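PDB 1ZJ8: sulfite reductase [ferredoxin] from Mycobacterium tuberculosis, which catalyses the six-electron reduction of sulfite to sulfide with electrons from ferredoxin, using a siroheme and a [4Fe-4S] cluster. Local coordinates for residues Q446-V449 / P450-R454. Residues are numbered along the deposited sequence; the frame is centred on the assembly and turned at random.
Sequences QHLV and PELER
Leu448 and Leu452, one turn apart, meet on the buried side of a proline-kinked amphipathic helix, 442-455, in the second 4Fe-4S domain of this sulfite reductase. Leu448 CG lies 4.0 Å from Leu452 CD1, and the two side chains run at a slant to each other. With its CG anti to the backbone N (chi1 -177°), Leu448 leans along the helix toward the following turn. The pair continues into the protein: Leu448 rests on Leu532 and Leu452 on Ile536, both of helix 532-545, while Leu452 also touches Trp421 of helix 420-424. Beneath them, Leu452 N donates a 2.9 Å hydrogen bond to Leu448 O.

Val449 and Glu453 form a second packed strip beside helix 420-424. Val449 CG1 approaches Glu453 OE2 to 3.5 Å, a van der Waals contact between a methyl group and a carboxylate oxygen. That oxygen is held by a hydrogen bond to Ser419 OG and a salt bridge to Arg422. Val449 packs separately against the side chain of Arg422.

The helix kinks at Pro450, whose nitrogen has no hydrogen to give to the preceding turn. Gln446 O therefore receives no hydrogen bond from Pro450 N, and the proline ring stands over this turn with Pro450 CG 3.3 Å from Gln446 O. The next bond runs from Glu451 N to His447 O at 3.3 Å. This side is looser and faces solvent: His447 and Arg454 are exposed, and the extended Glu451 side chain reaches Arg455 in a salt bridge. Here the guanidinium of Arg454 folds back along the surface, one face covering Glu451 CA, which stands 3.5 Å above its plane.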
# COMPACT_ATOMS: atom_id res chain seq x y z
N GLN A 446 -1.85 9.32 15.73
CA GLN A 446 -1.68 8.71 17.05
C GLN A 446 -2.44 9.46 18.14
O GLN A 446 -2.85 8.86 19.15
CB GLN A 446 -0.19 8.63 17.45
CG GLN A 446 0.72 7.96 16.43
CD GLN A 446 0.23 6.60 16.05
OE1 GLN A 446 -0.30 5.88 16.89
NE2 GLN A 446 0.39 6.23 14.78
N HIS A 447 -2.63 10.76 17.93
CA HIS A 447 -3.40 11.61 18.84
C HIS A 447 -4.85 11.72 18.41
O HIS A 447 -5.73 11.96 19.24
CB HIS A 447 -2.83 13.04 18.85
CG HIS A 447 -1.41 13.14 19.35
ND1 HIS A 447 -0.31 12.93 18.54
CD2 HIS A 447 -0.92 13.46 20.58
CE1 HIS A 447 0.79 13.09 19.25
NE2 HIS A 447 0.45 13.42 20.49
N LEU A 448 -5.09 11.58 17.11
CA LEU A 448 -6.39 11.93 16.54
C LEU A 448 -7.40 10.83 16.80
O LEU A 448 -8.54 11.13 17.13
CB LEU A 448 -6.24 12.22 15.05
CG LEU A 448 -7.49 12.66 14.29
CD1 LEU A 448 -8.10 13.91 14.92
CD2 LEU A 448 -7.13 12.89 12.82
N VAL A 449 -6.97 9.58 16.67
CA VAL A 449 -7.82 8.42 16.94
C VAL A 449 -8.43 8.46 18.36
O VAL A 449 -9.66 8.41 18.50
CB VAL A 449 -7.06 7.09 16.66
CG1 VAL A 449 -7.75 5.93 17.34
CG2 VAL A 449 -6.93 6.85 15.16
N PRO A 450 -7.60 8.59 19.41
CA PRO A 450 -8.10 8.82 20.79
C PRO A 450 -9.04 10.00 20.95
O PRO A 450 -10.11 9.87 21.57
CB PRO A 450 -6.83 9.11 21.59
CG PRO A 450 -5.70 8.60 20.79
CD PRO A 450 -6.13 8.47 19.36
N GLU A 451 -8.66 11.15 20.39
CA GLU A 451 -9.54 12.33 20.41
C GLU A 451 -10.93 11.97 19.90
O GLU A 451 -11.91 12.11 20.63
CB GLU A 451 -8.99 13.50 19.58
CG GLU A 451 -9.78 14.79 19.81
CD GLU A 451 -9.32 15.96 18.95
OE1 GLU A 451 -8.14 16.00 18.55
OE2 GLU A 451 -10.18 16.83 18.67
N LEU A 452 -10.99 11.46 18.66
CA LEU A 452 -12.23 11.02 18.03
C LEU A 452 -12.97 9.99 18.88
O LEU A 452 -14.18 10.09 19.05
CB LEU A 452 -11.91 10.42 16.65
CG LEU A 452 -11.39 11.42 15.61
CD1 LEU A 452 -11.02 10.75 14.29
CD2 LEU A 452 -12.41 12.53 15.37
N GLU A 453 -12.22 9.02 19.41
CA GLU A 453 -12.79 7.98 20.25
C GLU A 453 -13.60 8.54 21.42
O GLU A 453 -14.74 8.16 21.62
CB GLU A 453 -11.68 7.06 20.75
CG GLU A 453 -11.37 5.90 19.81
CD GLU A 453 -10.13 5.12 20.22
OE1 GLU A 453 -9.51 5.55 21.23
OE2 GLU A 453 -9.79 4.09 19.55
N ARG A 454 -13.01 9.45 22.18
CA ARG A 454 -13.69 10.03 23.35
C ARG A 454 -14.63 11.18 22.98
O ARG A 454 -15.70 11.34 23.57
CB ARG A 454 -12.65 10.51 24.40
CG ARG A 454 -11.75 11.70 23.96
CD ARG A 454 -10.62 12.01 24.94
NE ARG A 454 -9.69 12.95 24.31
CZ ARG A 454 -8.49 12.64 23.80
NH1 ARG A 454 -7.99 11.41 23.87
NH2 ARG A 454 -7.78 13.59 23.21